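Local coordinates for capsid protein (Turnip yellow mosaic virus, PDB 2FZ2) that self-assembles in 180 copies into a T=3 icosahedral capsid that encloses the single-stranded RNA genome, at residues D[17-22]-D[136-141]; D[35-40]-D[56-61]; D[93-98]-D[128-133]; D[97-102]-D[146-151]. All blocks are in the same frame, centred on the assembly; numbering follows the deposited sequence.

How the contacts relate
Contacts 1, 3 and 4 are continuous in space, while contact 2 has no touch with contacts 3 and 4, its nearest atoms about 8 Å from each. Contacts 3 and 4 share Pro97 and Ala98, their centres about 13 Å apart, and contacts 1 and 4 are closer still, with centres about 11 Å apart. Met137 of contact 1 reaches contact 3 by packing its CE on Trp95, Val96 and Pro97. Contact 2, centred about 20 Å from contact 1, meets it where Val59 packs on Val141. The nearest atoms of contacts 1, 3, 4 and 2 lie about 5, 9, 14 and 22 Å from the bound RNA. Contacts 1, 3 and 4 all touch the same neighbouring subunit.

Contact 1. Residues D[17-22]-D[136-141]; sequences ATVLPT and MMQPRV. Unlike the reference sequence in segment 136-141: Gln138 (reference Asn).
Arg140 passes across Val19 at about a right angle, its CD 3.8 Å from Val19 CG1. Further out, Arg140 NH1 stands 3.8 Å from Val19 CB, which meets the guanidinium at its edge and in its plane. The same NH1 comes within 3.0 Å of Leu20 O, but the angle is too poor for a hydrogen bond, and the carbonyl lies oblique to the guanidinium; any attraction between them is probably electrostatic. A bend at chi3 (109°) turns the end of the arginine along the chain of 17-22, and NH2 ends 4.4 Å from Thr22 CG2. Val19 CG1 also leans on the side chain of Gln138, 3.8 Å from its CD. Ala17 points its methyl at the same residue, CB to Gln138 CG 3.4 Å. The Gln138 chain, bent at chi2 (-62°), touches both Ala17 and Val19. Around this first shell, Leu20 N is hydrogen-bonded to Tyr147 OH, and Arg140 NE has a long, weak ion pair with Asp143. Thr18 turns away from 136-141 and bonds through OG1 to Asp143 of a neighbouring subunit. The contact lays the irregular loop between strands 2-7 and 30-42 along the loop that leads into strand 140-142. The touching parts, 17-22 and 137-140, run end to end 21° apart, and strand 66-80 adjoins 136-141: Val141 is backbone-bonded to Ala69, and Arg140 packs on Ser70.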
loop_
_atom_site.group_PDB
_atom_site.type_symbol
_atom_site.label_atom_id
_atom_site.label_comp_id
_atom_site.label_asym_id
_atom_site.label_seq_id
_atom_site.Cartn_x
_atom_site.Cartn_y
_atom_site.Cartn_z
ATOM N N ALA D 17 -41.247 -104.807 23.815
ATOM C CA ALA D 17 -41.860 -105.711 22.866
ATOM C C ALA D 17 -41.619 -105.099 21.498
ATOM O O ALA D 17 -41.410 -103.885 21.385
ATOM C CB ALA D 17 -43.341 -105.814 23.133
ATOM N N THR D 18 -41.612 -105.933 20.463
ATOM C CA THR D 18 -41.426 -105.427 19.109
ATOM C C THR D 18 -42.853 -105.393 18.601
ATOM O O THR D 18 -43.574 -106.373 18.736
ATOM C CB THR D 18 -40.556 -106.379 18.221
ATOM O OG1 THR D 18 -40.766 -107.734 18.634
ATOM C CG2 THR D 18 -39.030 -106.023 18.333
ATOM N N VAL D 19 -43.270 -104.246 18.074
ATOM C CA VAL D 19 -44.628 -104.083 17.556
ATOM C C VAL D 19 -44.584 -103.671 16.107
ATOM O O VAL D 19 -43.696 -102.919 15.681
ATOM C CB VAL D 19 -45.396 -102.986 18.274
ATOM C CG1 VAL D 19 -45.894 -103.490 19.595
ATOM C CG2 VAL D 19 -44.504 -101.756 18.433
ATOM N N LEU D 20 -45.575 -104.142 15.364
ATOM C CA LEU D 20 -45.682 -103.851 13.950
ATOM C C LEU D 20 -46.057 -102.417 13.626
ATOM O O LEU D 20 -47.150 -101.959 13.967
ATOM C CB LEU D 20 -46.720 -104.766 13.326
ATOM C CG LEU D 20 -46.210 -105.807 12.343
ATOM C CD1 LEU D 20 -44.708 -105.939 12.464
ATOM C CD2 LEU D 20 -46.903 -107.130 12.629
ATOM N N PRO D 21 -45.152 -101.680 12.971
ATOM C CA PRO D 21 -45.522 -100.310 12.649
ATOM C C PRO D 21 -46.529 -100.422 11.516
ATOM O O PRO D 21 -46.569 -101.414 10.792
ATOM C CB PRO D 21 -44.213 -99.682 12.196
ATOM C CG PRO D 21 -43.461 -100.819 11.613
ATOM C CD PRO D 21 -43.796 -102.002 12.497
ATOM N N THR D 22 -47.343 -99.393 11.375
ATOM C CA THR D 22 -48.383 -99.335 10.356
ATOM C C THR D 22 -47.768 -99.107 8.967
ATOM O O THR D 22 -46.640 -98.618 8.874
ATOM C CB THR D 22 -49.325 -98.174 10.725
ATOM O OG1 THR D 22 -48.533 -96.991 10.946
ATOM C CG2 THR D 22 -50.112 -98.498 12.045
ATOM N N MET D 136 -43.804 -102.475 30.153
ATOM C CA MET D 136 -43.016 -103.672 29.960
ATOM C C MET D 136 -43.849 -104.873 29.525
ATOM O O MET D 136 -43.627 -106.012 29.954
ATOM C CB MET D 136 -42.243 -103.976 31.243
ATOM C CG MET D 136 -43.046 -104.607 32.379
ATOM S SD MET D 136 -42.144 -104.471 33.965
ATOM C CE MET D 136 -41.908 -102.708 33.989
ATOM N N MET D 137 -44.815 -104.604 28.665
ATOM C CA MET D 137 -45.675 -105.648 28.140
ATOM C C MET D 137 -45.948 -105.330 26.696
ATOM O O MET D 137 -45.391 -104.381 26.127
ATOM C CB MET D 137 -47.009 -105.692 28.862
ATOM C CG MET D 137 -46.914 -106.039 30.298
ATOM S SD MET D 137 -47.389 -107.714 30.515
ATOM C CE MET D 137 -46.444 -108.115 32.015
ATOM N N GLN D 138 -46.833 -106.126 26.120
ATOM C CA GLN D 138 -47.228 -105.974 24.738
ATOM C C GLN D 138 -48.630 -105.409 24.714
ATOM O O GLN D 138 -49.603 -106.157 24.777
ATOM C CB GLN D 138 -47.222 -107.329 24.060
ATOM C CG GLN D 138 -46.401 -107.353 22.826
ATOM C CD GLN D 138 -46.930 -106.405 21.791
ATOM O OE1 GLN D 138 -46.626 -106.548 20.605
ATOM N NE2 GLN D 138 -47.728 -105.422 22.223
ATOM N N PRO D 139 -48.752 -104.079 24.611
ATOM C CA PRO D 139 -50.036 -103.360 24.584
ATOM C C PRO D 139 -51.056 -103.766 23.530
ATOM O O PRO D 139 -52.261 -103.697 23.773
ATOM C CB PRO D 139 -49.641 -101.891 24.432
ATOM C CG PRO D 139 -48.200 -101.910 23.992
ATOM C CD PRO D 139 -47.596 -103.169 24.520
ATOM N N ARG D 140 -50.585 -104.191 22.361
ATOM C CA ARG D 140 -51.485 -104.559 21.276
ATOM C C ARG D 140 -52.269 -105.852 21.554
ATOM O O ARG D 140 -51.695 -106.879 21.901
ATOM C CB ARG D 140 -50.682 -104.615 19.961
ATOM C CG ARG D 140 -49.928 -103.280 19.667
ATOM C CD ARG D 140 -49.393 -103.135 18.235
ATOM N NE ARG D 140 -50.128 -102.144 17.449
ATOM C CZ ARG D 140 -49.558 -101.206 16.694
ATOM N NH1 ARG D 140 -48.232 -101.142 16.637
ATOM N NH2 ARG D 140 -50.313 -100.351 15.981
ATOM N N VAL D 141 -53.593 -105.780 21.418
ATOM C CA VAL D 141 -54.476 -106.923 21.669
ATOM C C VAL D 141 -55.286 -107.384 20.444
ATOM O O VAL D 141 -56.053 -108.357 20.508
ATOM C CB VAL D 141 -55.440 -106.607 22.797
ATOM C CG1 VAL D 141 -54.674 -106.055 23.969
ATOM C CG2 VAL D 141 -56.451 -105.596 22.326
#

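Contact 2. Residues D[35-40]-D[56-61]; sequences FQSEVL and IDSVST
With Phe35 CG set between the backbone N and the carbonyl carbon (chi1 62°), the ring turns from the strand toward the start of the helix, where its CD1 comes 4.1 Å from Ser58 CB. Two residues on, Ser37 holds OG opposite its own backbone N (chi1 -162°), which brings it 3.3 Å from Ser58 OG. That pair is a weak hydrogen bond in which either hydroxyl could be the donor. Ile56 completes the contact from the N-cap position: its CD1 sits 4.0 Å from Ser37 OG and, at the limit of packing, 4.5 Å from Phe35 CE1. Both Ile56 and Ser58 approach the Phe35 ring obliquely. The axes of strand 35-40 and helix 57-61 pass 8.7 Å apart at 140°. The start of the helix meets alternate residues of the strand, Phe35 and Ser37. Within its sheet the strand pairs with 169-182, and a beta bulge sets both Val39 and Leu40 against Ile171. Ser58 OG has its stronger partner outside the chain, Ser188 of a neighbouring subunit, which also packs on Ser37. The chemistry is thus mixed: a loose apolar touch between Phe35 and Ile56 borders a buried pair of hydroxyls, and the weak bond within the chain is backed by a stronger one with Ser188, in the C-terminal tail of another subunit, which places these hydroxyls at a subunit interface of the capsid.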
loop_
_atom_site.group_PDB
_atom_site.type_symbol
_atom_site.label_atom_id
_atom_site.label_comp_id
_atom_site.label_asym_id
_atom_site.label_seq_id
_atom_site.Cartn_x
_atom_site.Cartn_y
_atom_site.Cartn_z
ATOM N N PHE D 35 -63.630 -100.318 30.126
ATOM C CA PHE D 35 -64.372 -101.497 30.564
ATOM C C PHE D 35 -63.980 -101.989 31.948
ATOM O O PHE D 35 -63.007 -101.534 32.550
ATOM C CB PHE D 35 -64.075 -102.636 29.624
ATOM C CG PHE D 35 -62.630 -103.014 29.634
ATOM C CD1 PHE D 35 -62.181 -104.099 30.381
ATOM C CD2 PHE D 35 -61.695 -102.236 28.953
ATOM C CE1 PHE D 35 -60.819 -104.400 30.452
ATOM C CE2 PHE D 35 -60.336 -102.531 29.018
ATOM C CZ PHE D 35 -59.898 -103.615 29.769
ATOM N N GLN D 36 -64.752 -102.954 32.426
ATOM C CA GLN D 36 -64.478 -103.609 33.686
ATOM C C GLN D 36 -64.928 -105.032 33.430
ATOM O O GLN D 36 -66.054 -105.267 32.959
ATOM C CB GLN D 36 -65.273 -103.003 34.833
ATOM C CG GLN D 36 -65.026 -103.710 36.160
ATOM C CD GLN D 36 -65.096 -102.778 37.359
ATOM O OE1 GLN D 36 -65.752 -103.080 38.355
ATOM N NE2 GLN D 36 -64.416 -101.636 37.269
ATOM N N SER D 37 -64.036 -105.982 33.685
ATOM C CA SER D 37 -64.369 -107.379 33.475
ATOM C C SER D 37 -64.242 -108.126 34.777
ATOM O O SER D 37 -63.263 -107.969 35.504
ATOM C CB SER D 37 -63.452 -108.018 32.429
ATOM O OG SER D 37 -64.019 -109.222 31.920
ATOM N N GLU D 38 -65.260 -108.925 35.076
ATOM C CA GLU D 38 -65.259 -109.713 36.289
ATOM C C GLU D 38 -64.197 -110.764 36.074
ATOM O O GLU D 38 -64.142 -111.391 35.012
ATOM C CB GLU D 38 -66.619 -110.370 36.492
ATOM C CG GLU D 38 -67.548 -109.543 37.360
ATOM C CD GLU D 38 -68.988 -109.988 37.263
ATOM O OE1 GLU D 38 -69.885 -109.144 37.497
ATOM O OE2 GLU D 38 -69.220 -111.182 36.952
ATOM N N VAL D 39 -63.338 -110.934 37.070
ATOM C CA VAL D 39 -62.258 -111.908 36.988
ATOM C C VAL D 39 -62.473 -113.073 37.929
ATOM O O VAL D 39 -62.233 -114.219 37.564
ATOM C CB VAL D 39 -60.910 -111.294 37.357
ATOM C CG1 VAL D 39 -59.832 -112.335 37.199
ATOM C CG2 VAL D 39 -60.624 -110.065 36.492
ATOM N N LEU D 40 -62.920 -112.783 39.147
ATOM C CA LEU D 40 -63.135 -113.847 40.105
ATOM C C LEU D 40 -63.789 -113.448 41.428
ATOM O O LEU D 40 -63.459 -112.411 42.007
ATOM C CB LEU D 40 -61.797 -114.503 40.387
ATOM C CG LEU D 40 -61.861 -115.699 41.310
ATOM C CD1 LEU D 40 -63.083 -116.584 40.968
ATOM C CD2 LEU D 40 -60.559 -116.443 41.170
ATOM N N ILE D 56 -60.470 -111.672 26.905
ATOM C CA ILE D 56 -61.722 -111.731 27.640
ATOM C C ILE D 56 -62.860 -111.065 26.904
ATOM O O ILE D 56 -62.657 -110.122 26.141
ATOM C CB ILE D 56 -61.613 -111.114 29.026
ATOM C CG1 ILE D 56 -60.532 -110.044 29.027
ATOM C CG2 ILE D 56 -61.375 -112.222 30.063
ATOM C CD1 ILE D 56 -61.091 -108.689 29.176
ATOM N N ASP D 57 -64.064 -111.562 27.163
ATOM C CA ASP D 57 -65.259 -111.059 26.514
ATOM C C ASP D 57 -65.305 -109.557 26.322
ATOM O O ASP D 57 -65.474 -109.076 25.201
ATOM C CB ASP D 57 -66.504 -111.513 27.267
ATOM C CG ASP D 57 -67.643 -111.903 26.323
ATOM O OD1 ASP D 57 -67.953 -111.111 25.400
ATOM O OD2 ASP D 57 -68.225 -113.002 26.498
ATOM N N SER D 58 -65.153 -108.804 27.401
ATOM C CA SER D 58 -65.211 -107.354 27.274
ATOM C C SER D 58 -64.321 -106.829 26.162
ATOM O O SER D 58 -64.711 -105.930 25.431
ATOM C CB SER D 58 -64.846 -106.683 28.590
ATOM O OG SER D 58 -65.491 -107.356 29.657
ATOM N N VAL D 59 -63.129 -107.386 26.018
ATOM C CA VAL D 59 -62.242 -106.917 24.965
ATOM C C VAL D 59 -62.721 -107.449 23.632
ATOM O O VAL D 59 -62.999 -106.704 22.693
ATOM C CB VAL D 59 -60.825 -107.416 25.175
ATOM C CG1 VAL D 59 -59.973 -107.019 24.005
ATOM C CG2 VAL D 59 -60.267 -106.860 26.450
ATOM N N SER D 60 -62.814 -108.768 23.566
ATOM C CA SER D 60 -63.240 -109.436 22.362
ATOM C C SER D 60 -64.391 -108.696 21.678
ATOM O O SER D 60 -64.339 -108.453 20.467
ATOM C CB SER D 60 -63.627 -110.891 22.696
ATOM O OG SER D 60 -65.000 -111.155 22.442
ATOM N N THR D 61 -65.401 -108.296 22.454
ATOM C CA THR D 61 -66.573 -107.637 21.884
ATOM C C THR D 61 -66.410 -106.192 21.465
ATOM O O THR D 61 -66.932 -105.789 20.427
ATOM C CB THR D 61 -67.786 -107.727 22.821
ATOM O OG1 THR D 61 -67.535 -106.941 23.977
ATOM C CG2 THR D 61 -68.066 -109.183 23.221
#

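Contact 3. Residues D[93-98]-D[128-133]; sequences VCWVPA and LIVKCP
The indole of Trp95 has Cys132 over one face and Val130 at its edge. Cys132 CB stands above the five-membered ring, 3.3 Å from its centroid, in a CH-pi contact. The sulfur follows over the same face, with Cys132 SG 4.0 Å from that centroid, a sulfur-aromatic contact; chi1 of 169° swings SG opposite the backbone N and along the fused bond, from over CE2 toward CD2. At the edge, Trp95 NE1 donates to Val130 O, 2.9 Å away, by a nearly straight bond (165°). This oxygen lies close to the indole plane, whereas the N-H reaches it from above the plane of the carbonyl. The bond helps to hold the rotation of the ring and satisfies the indole N-H within the buried interior. Strands 93-97 and 128-131 are not paired by backbone bonds: they belong to the two facing sheets of the jelly-roll sandwich known for such icosahedral coat proteins, run 16° from parallel, and have axes 8.6 Å apart. Trp95 therefore crosses between the layers, and Leu74 and Val76 from one sheet and Leu153 from the other also pack on it. Smaller apolar touches continue the interface. Val130 CG1 meets Trp95 CD1 at 3.8 Å, while Val130 CG2 touches Val93 CG1 at 4.1 Å, the two side chains lying antiparallel alongside. In the loop after the strand, Pro133 CD rests 3.9 Å from Trp95 CB.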
loop_
_atom_site.group_PDB
_atom_site.type_symbol
_atom_site.label_atom_id
_atom_site.label_comp_id
_atom_site.label_asym_id
_atom_site.label_seq_id
_atom_site.Cartn_x
_atom_site.Cartn_y
_atom_site.Cartn_z
ATOM N N VAL D 93 -51.021 -111.728 43.330
ATOM C CA VAL D 93 -51.203 -111.060 42.061
ATOM C C VAL D 93 -49.935 -110.808 41.292
ATOM O O VAL D 93 -48.911 -110.412 41.855
ATOM C CB VAL D 93 -51.869 -109.706 42.261
ATOM C CG1 VAL D 93 -51.969 -108.964 40.944
ATOM C CG2 VAL D 93 -53.208 -109.897 42.872
ATOM N N CYS D 94 -50.024 -111.008 39.987
ATOM C CA CYS D 94 -48.884 -110.768 39.148
ATOM C C CYS D 94 -49.187 -110.560 37.683
ATOM O O CYS D 94 -49.891 -111.348 37.045
ATOM C CB CYS D 94 -47.881 -111.891 39.297
ATOM S SG CYS D 94 -46.249 -111.309 38.865
ATOM N N TRP D 95 -48.647 -109.470 37.161
ATOM C CA TRP D 95 -48.821 -109.134 35.766
ATOM C C TRP D 95 -47.635 -109.773 35.067
ATOM O O TRP D 95 -46.499 -109.664 35.526
ATOM C CB TRP D 95 -48.800 -107.618 35.580
ATOM C CG TRP D 95 -50.076 -106.932 35.966
ATOM C CD1 TRP D 95 -50.243 -106.004 36.951
ATOM C CD2 TRP D 95 -51.350 -107.096 35.352
ATOM N NE1 TRP D 95 -51.548 -105.577 36.988
ATOM C CE2 TRP D 95 -52.249 -106.233 36.015
ATOM C CE3 TRP D 95 -51.820 -107.889 34.304
ATOM C CZ2 TRP D 95 -53.590 -106.143 35.664
ATOM C CZ3 TRP D 95 -53.150 -107.799 33.954
ATOM C CH2 TRP D 95 -54.023 -106.931 34.633
ATOM N N VAL D 96 -47.896 -110.424 33.947
ATOM C CA VAL D 96 -46.841 -111.111 33.234
ATOM C C VAL D 96 -47.188 -111.275 31.744
ATOM O O VAL D 96 -48.355 -111.387 31.377
ATOM C CB VAL D 96 -46.622 -112.479 33.918
ATOM C CG1 VAL D 96 -47.365 -113.560 33.185
ATOM C CG2 VAL D 96 -45.170 -112.788 34.000
ATOM N N PRO D 97 -46.178 -111.264 30.862
ATOM C CA PRO D 97 -46.491 -111.422 29.437
ATOM C C PRO D 97 -46.980 -112.814 29.085
ATOM O O PRO D 97 -46.452 -113.805 29.569
ATOM C CB PRO D 97 -45.186 -111.080 28.727
ATOM C CG PRO D 97 -44.119 -111.256 29.756
ATOM C CD PRO D 97 -44.741 -111.068 31.106
ATOM N N ALA D 98 -47.998 -112.869 28.241
ATOM C CA ALA D 98 -48.592 -114.121 27.807
ATOM C C ALA D 98 -47.596 -115.273 27.682
ATOM O O ALA D 98 -47.887 -116.420 28.071
ATOM C CB ALA D 98 -49.281 -113.904 26.474
ATOM N N LEU D 128 -57.959 -102.699 46.602
ATOM C CA LEU D 128 -56.582 -102.712 46.095
ATOM C C LEU D 128 -56.376 -102.606 44.601
ATOM O O LEU D 128 -57.123 -103.186 43.807
ATOM C CB LEU D 128 -55.896 -103.982 46.543
ATOM C CG LEU D 128 -54.566 -103.815 47.244
ATOM C CD1 LEU D 128 -54.292 -102.357 47.535
ATOM C CD2 LEU D 128 -54.627 -104.612 48.523
ATOM N N ILE D 129 -55.315 -101.917 44.210
ATOM C CA ILE D 129 -55.059 -101.756 42.797
ATOM C C ILE D 129 -53.644 -101.990 42.291
ATOM O O ILE D 129 -52.673 -101.376 42.758
ATOM C CB ILE D 129 -55.460 -100.360 42.337
ATOM C CG1 ILE D 129 -56.837 -100.005 42.877
ATOM C CG2 ILE D 129 -55.439 -100.307 40.828
ATOM C CD1 ILE D 129 -57.961 -100.268 41.904
ATOM N N VAL D 130 -53.528 -102.864 41.305
ATOM C CA VAL D 130 -52.230 -103.105 40.724
ATOM C C VAL D 130 -52.288 -102.715 39.266
ATOM O O VAL D 130 -52.863 -103.429 38.437
ATOM C CB VAL D 130 -51.814 -104.564 40.847
ATOM C CG1 VAL D 130 -50.333 -104.709 40.548
ATOM C CG2 VAL D 130 -52.081 -105.040 42.231
ATOM N N LYS D 131 -51.726 -101.550 38.963
ATOM C CA LYS D 131 -51.725 -101.105 37.586
ATOM C C LYS D 131 -50.848 -102.117 36.874
ATOM O O LYS D 131 -49.861 -102.608 37.439
ATOM C CB LYS D 131 -51.123 -99.681 37.433
ATOM C CG LYS D 131 -52.087 -98.506 37.792
ATOM C CD LYS D 131 -52.021 -97.248 36.851
ATOM C CE LYS D 131 -53.178 -96.222 37.161
ATOM N NZ LYS D 131 -53.064 -94.829 36.567
ATOM N N CYS D 132 -51.237 -102.474 35.660
ATOM C CA CYS D 132 -50.422 -103.371 34.879
ATOM C C CYS D 132 -49.439 -102.429 34.202
ATOM O O CYS D 132 -49.812 -101.345 33.749
ATOM C CB CYS D 132 -51.229 -104.095 33.810
ATOM S SG CYS D 132 -50.136 -104.960 32.658
ATOM N N PRO D 133 -48.164 -102.810 34.157
ATOM C CA PRO D 133 -47.110 -102.004 33.535
ATOM C C PRO D 133 -46.941 -102.312 32.050
ATOM O O PRO D 133 -45.987 -102.983 31.650
ATOM C CB PRO D 133 -45.868 -102.376 34.328
ATOM C CG PRO D 133 -46.254 -103.615 35.129
ATOM C CD PRO D 133 -47.623 -104.035 34.748
#

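Contact 4. Residues D[97-102]-D[146-151]; sequences PAQSPV and QYLDSP. Unlike the reference sequence in segment 97-102: Gln99 (reference Asn).
Ala98 and Ser150 supply the backbone bond of this contact: Ala98 N donates to Ser150 O over 2.7 Å, at 162° and nearly along the C=O axis. Ser150 O also receives a CA-H...O contact from Pro97, whose CA is 3.6 Å away. Beyond it, Pro97 and Pro151 form an antiparallel, non-hydrogen-bonded bridge with diverging side chains, where the ends of strands 89-97 and 151-158 meet. Pro97 to Ser100 make a type I beta turn, closed by Ser100 N on Pro97 O. The turn brings Gln99 N to 2.8 Å from Leu148 O and sets the methyl of Ala98 beside that same carbonyl. Side-chain packing is borne mainly by Gln99. Its chi1 of 39° leads an otherwise extended chain alongside Asp149, both pointing the same way, with Gln99 CD 3.6 Å from Asp149 CB and the amide and carboxylate planes 61° apart. Gln99 also crosses Leu148 at about a right angle, NE2 to CD1 4.0 Å. Pro97 packs on the aspartate too, its CB 3.9 Å from Asp149 CB. The charge of Asp149 is answered from outside: OD1 has a salt bridge to Arg67 and a hydrogen bond to Ser144, both of a neighbouring subunit. One clear main-chain bond, with side-chain packing, joins the two loops, while Asp149, probably kept ionised by the arginine, turns its carboxylate to the subunit interface.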
loop_
_atom_site.group_PDB
_atom_site.type_symbol
_atom_site.label_atom_id
_atom_site.label_comp_id
_atom_site.label_asym_id
_atom_site.label_seq_id
_atom_site.Cartn_x
_atom_site.Cartn_y
_atom_site.Cartn_z
ATOM N N PRO D 97 -46.178 -111.264 30.862
ATOM C CA PRO D 97 -46.491 -111.422 29.437
ATOM C C PRO D 97 -46.980 -112.814 29.085
ATOM O O PRO D 97 -46.452 -113.805 29.569
ATOM C CB PRO D 97 -45.186 -111.080 28.727
ATOM C CG PRO D 97 -44.119 -111.256 29.756
ATOM C CD PRO D 97 -44.741 -111.068 31.106
ATOM N N ALA D 98 -47.998 -112.869 28.241
ATOM C CA ALA D 98 -48.592 -114.121 27.807
ATOM C C ALA D 98 -47.596 -115.273 27.682
ATOM O O ALA D 98 -47.887 -116.420 28.071
ATOM C CB ALA D 98 -49.281 -113.904 26.474
ATOM N N GLN D 99 -46.427 -114.951 27.131
ATOM C CA GLN D 99 -45.369 -115.923 26.895
ATOM C C GLN D 99 -44.666 -116.463 28.122
ATOM O O GLN D 99 -43.898 -117.416 28.020
ATOM C CB GLN D 99 -44.336 -115.322 25.986
ATOM C CG GLN D 99 -44.083 -113.891 26.273
ATOM C CD GLN D 99 -43.172 -113.283 25.229
ATOM O OE1 GLN D 99 -42.816 -112.097 25.293
ATOM N NE2 GLN D 99 -42.779 -114.099 24.248
ATOM N N SER D 100 -44.890 -115.848 29.275
ATOM C CA SER D 100 -44.266 -116.348 30.487
ATOM C C SER D 100 -45.057 -117.552 30.958
ATOM O O SER D 100 -46.262 -117.475 31.203
ATOM C CB SER D 100 -44.244 -115.298 31.570
ATOM O OG SER D 100 -43.349 -115.729 32.571
ATOM N N PRO D 101 -44.371 -118.679 31.132
ATOM C CA PRO D 101 -44.968 -119.944 31.559
ATOM C C PRO D 101 -45.230 -120.061 33.040
ATOM O O PRO D 101 -45.453 -121.170 33.534
ATOM C CB PRO D 101 -43.946 -120.963 31.120
ATOM C CG PRO D 101 -42.643 -120.230 31.372
ATOM C CD PRO D 101 -42.910 -118.795 30.991
ATOM N N VAL D 102 -45.192 -118.950 33.763
ATOM C CA VAL D 102 -45.430 -119.057 35.191
ATOM C C VAL D 102 -46.865 -119.325 35.518
ATOM O O VAL D 102 -47.788 -118.932 34.790
ATOM C CB VAL D 102 -45.024 -117.827 35.954
ATOM C CG1 VAL D 102 -44.016 -118.223 37.006
ATOM C CG2 VAL D 102 -44.456 -116.804 35.021
ATOM N N GLN D 146 -51.032 -111.882 15.518
ATOM C CA GLN D 146 -51.221 -112.127 16.949
ATOM C C GLN D 146 -49.867 -112.097 17.621
ATOM O O GLN D 146 -48.909 -112.684 17.113
ATOM C CB GLN D 146 -51.871 -113.483 17.219
ATOM C CG GLN D 146 -52.203 -114.290 15.987
ATOM C CD GLN D 146 -53.216 -115.381 16.285
ATOM O OE1 GLN D 146 -53.986 -115.280 17.246
ATOM N NE2 GLN D 146 -53.220 -116.434 15.468
ATOM N N TYR D 147 -49.786 -111.402 18.754
ATOM C CA TYR D 147 -48.539 -111.301 19.502
ATOM C C TYR D 147 -48.606 -112.290 20.644
ATOM O O TYR D 147 -49.691 -112.787 20.971
ATOM C CB TYR D 147 -48.374 -109.900 20.061
ATOM C CG TYR D 147 -48.308 -108.826 19.012
ATOM C CD1 TYR D 147 -49.461 -108.190 18.566
ATOM C CD2 TYR D 147 -47.082 -108.411 18.491
ATOM C CE1 TYR D 147 -49.395 -107.147 17.621
ATOM C CE2 TYR D 147 -47.002 -107.372 17.549
ATOM C CZ TYR D 147 -48.161 -106.745 17.123
ATOM O OH TYR D 147 -48.076 -105.693 16.235
ATOM N N LEU D 148 -47.468 -112.576 21.267
ATOM C CA LEU D 148 -47.474 -113.541 22.362
ATOM C C LEU D 148 -47.011 -112.995 23.701
ATOM O O LEU D 148 -46.771 -113.769 24.636
ATOM C CB LEU D 148 -46.649 -114.772 21.983
ATOM C CG LEU D 148 -46.045 -114.661 20.582
ATOM C CD1 LEU D 148 -44.674 -114.058 20.689
ATOM C CD2 LEU D 148 -45.954 -116.014 19.925
ATOM N N ASP D 149 -46.876 -111.674 23.795
ATOM C CA ASP D 149 -46.476 -111.050 25.046
ATOM C C ASP D 149 -47.510 -110.067 25.543
ATOM O O ASP D 149 -47.172 -109.151 26.292
ATOM C CB ASP D 149 -45.124 -110.322 24.951
ATOM C CG ASP D 149 -44.785 -109.853 23.552
ATOM O OD1 ASP D 149 -43.693 -109.263 23.388
ATOM O OD2 ASP D 149 -45.592 -110.072 22.624
ATOM N N SER D 150 -48.760 -110.233 25.113
ATOM C CA SER D 150 -49.839 -109.357 25.573
ATOM C C SER D 150 -49.964 -109.635 27.068
ATOM O O SER D 150 -49.464 -110.649 27.569
ATOM C CB SER D 150 -51.157 -109.706 24.884
ATOM O OG SER D 150 -51.013 -110.931 24.184
ATOM N N PRO D 151 -50.633 -108.751 27.801
ATOM C CA PRO D 151 -50.795 -108.935 29.243
ATOM C C PRO D 151 -51.569 -110.174 29.628
ATOM O O PRO D 151 -52.573 -110.527 28.983
ATOM C CB PRO D 151 -51.495 -107.665 29.688
ATOM C CG PRO D 151 -51.237 -106.689 28.569
ATOM C CD PRO D 151 -51.255 -107.511 27.337
#